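PDB 6EEW: aromatic-L-amino-acid decarboxylase from Catharanthus roseus, which catalyses the pyridoxal phosphate-dependent decarboxylation of L-tryptophan to tryptamine and of 5-hydroxy-L-tryptophan to serotonin. Local coordinates for residues G232-L238 and T267-L273. Numbering follows the deposited sequence. Where two conformers were deposited one is given.
Sequences GISPQVL and TDPVDSL
Asp268 accepts a hydrogen bond from the backbone of Ile233, with N to OD1 at 2.9 Å and an N-H...O angle of 153°. The N-H reaches OD1 on its anti side, 17° out of the carboxylate plane. The Ile233 side chain lies against the same carboxylate. Its CG1 sits beside the backbone N (chi1 -66°), which brings it 3.0 Å from Asp268 OD1. The other branch, CG2, is anti to the backbone N and meets Leu273 CD2 at 3.8 Å. Leu273 CD2 also presses on Leu238 CD2 at 3.4 Å, closer than usual van der Waals contact. Among partly exposed residues, Pro235 CG meets the hydroxyl oxygen OG of Ser272 at 3.1 Å and packs on the Pro269 ring. The contact joins the first turns of helices 235-247 and 270-280, which pack on the mixed seven-stranded sheet of the large domain of fold-type I PLP enzymes. Ser234 and Pro269 occupy the N-cap positions. OD2 of the buried Asp268 carboxylate accepts a hydrogen bond from Thr258 N, at the end of strand 251-258. The same strand supports both sides: Leu238 touches Leu255, and Leu273 touches Ala257. Ile233 and Leu238 also rest on Ile223 of strand 220-223.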
# COMPACT_ATOMS: atom_id res chain seq x y z
N GLY A 232 -23.25 14.30 -13.99
CA GLY A 232 -23.40 12.91 -13.64
C GLY A 232 -23.74 12.11 -14.87
O GLY A 232 -24.18 12.66 -15.88
N ILE A 233 -23.49 10.80 -14.82
CA ILE A 233 -23.74 9.95 -15.98
C ILE A 233 -25.24 9.88 -16.28
O ILE A 233 -26.06 9.62 -15.39
CB ILE A 233 -23.15 8.55 -15.77
CG1 ILE A 233 -21.63 8.63 -15.70
CG2 ILE A 233 -23.59 7.62 -16.91
CD1 ILE A 233 -20.94 7.27 -15.65
N SER A 234 -25.60 10.11 -17.53
CA SER A 234 -26.97 9.88 -17.94
C SER A 234 -27.16 8.42 -18.31
O SER A 234 -26.47 7.92 -19.20
CB SER A 234 -27.33 10.76 -19.13
OG SER A 234 -28.47 10.23 -19.77
N PRO A 235 -28.07 7.69 -17.65
CA PRO A 235 -28.26 6.28 -17.99
C PRO A 235 -28.53 6.06 -19.46
O PRO A 235 -27.98 5.14 -20.06
CB PRO A 235 -29.45 5.86 -17.11
CG PRO A 235 -29.42 6.81 -15.97
CD PRO A 235 -28.95 8.12 -16.55
N GLN A 236 -29.37 6.91 -20.07
CA GLN A 236 -29.65 6.79 -21.50
C GLN A 236 -28.37 6.80 -22.32
O GLN A 236 -28.20 5.99 -23.24
CB GLN A 236 -30.59 7.92 -21.93
CG GLN A 236 -31.95 7.92 -21.23
CD GLN A 236 -32.07 8.94 -20.10
OE1 GLN A 236 -31.24 9.00 -19.19
NE2 GLN A 236 -33.13 9.76 -20.15
N VAL A 237 -27.47 7.73 -22.01
CA VAL A 237 -26.19 7.82 -22.72
C VAL A 237 -25.44 6.49 -22.63
O VAL A 237 -24.97 5.94 -23.65
CB VAL A 237 -25.35 8.98 -22.15
CG1 VAL A 237 -23.93 8.96 -22.73
CG2 VAL A 237 -26.02 10.31 -22.44
N LEU A 238 -25.31 5.97 -21.42
CA LEU A 238 -24.58 4.72 -21.23
C LEU A 238 -25.25 3.56 -21.96
O LEU A 238 -24.57 2.71 -22.53
CB LEU A 238 -24.47 4.42 -19.74
CG LEU A 238 -23.89 3.07 -19.30
CD1 LEU A 238 -22.45 2.90 -19.78
CD2 LEU A 238 -23.98 2.95 -17.77
N THR A 267 -22.44 13.04 -8.99
CA THR A 267 -22.95 11.77 -8.47
C THR A 267 -23.55 10.97 -9.61
O THR A 267 -24.52 11.41 -10.24
CB THR A 267 -24.00 11.99 -7.37
OG1 THR A 267 -25.01 12.88 -7.84
CG2 THR A 267 -23.40 12.57 -6.12
N ASP A 268 -23.00 9.81 -9.87
CA ASP A 268 -23.62 8.93 -10.85
C ASP A 268 -24.76 8.17 -10.20
O ASP A 268 -24.63 7.73 -9.05
CB ASP A 268 -22.60 7.95 -11.43
CG ASP A 268 -21.45 8.65 -12.12
OD1 ASP A 268 -21.71 9.61 -12.88
OD2 ASP A 268 -20.29 8.25 -11.88
N PRO A 269 -25.88 7.98 -10.91
CA PRO A 269 -27.07 7.38 -10.28
C PRO A 269 -26.90 5.87 -10.16
O PRO A 269 -27.01 5.14 -11.16
CB PRO A 269 -28.21 7.77 -11.23
CG PRO A 269 -27.55 7.87 -12.57
CD PRO A 269 -26.12 8.35 -12.31
N VAL A 270 -26.63 5.40 -8.94
CA VAL A 270 -26.39 3.98 -8.74
C VAL A 270 -27.60 3.15 -9.15
O VAL A 270 -27.46 2.09 -9.78
CB VAL A 270 -26.00 3.71 -7.27
CG1 VAL A 270 -26.04 2.23 -6.98
CG2 VAL A 270 -24.61 4.28 -6.98
N ASP A 271 -28.80 3.61 -8.81
CA ASP A 271 -30.00 2.79 -8.98
C ASP A 271 -30.27 2.45 -10.44
O ASP A 271 -30.55 1.30 -10.77
CB ASP A 271 -31.22 3.48 -8.35
CG ASP A 271 -31.29 4.95 -8.70
OD1 ASP A 271 -30.47 5.39 -9.54
OD2 ASP A 271 -32.15 5.67 -8.11
N SER A 272 -30.21 3.45 -11.34
CA SER A 272 -30.46 3.18 -12.76
C SER A 272 -29.27 2.51 -13.44
O SER A 272 -29.44 1.58 -14.26
CB SER A 272 -30.82 4.47 -13.48
OG SER A 272 -29.84 5.47 -13.26
N LEU A 273 -28.05 2.98 -13.13
CA LEU A 273 -26.86 2.43 -13.78
C LEU A 273 -26.66 0.97 -13.44
O LEU A 273 -26.26 0.18 -14.29
CB LEU A 273 -25.62 3.24 -13.40
CG LEU A 273 -25.57 4.69 -13.87
CD1 LEU A 273 -24.30 5.36 -13.37
CD2 LEU A 273 -25.67 4.77 -15.38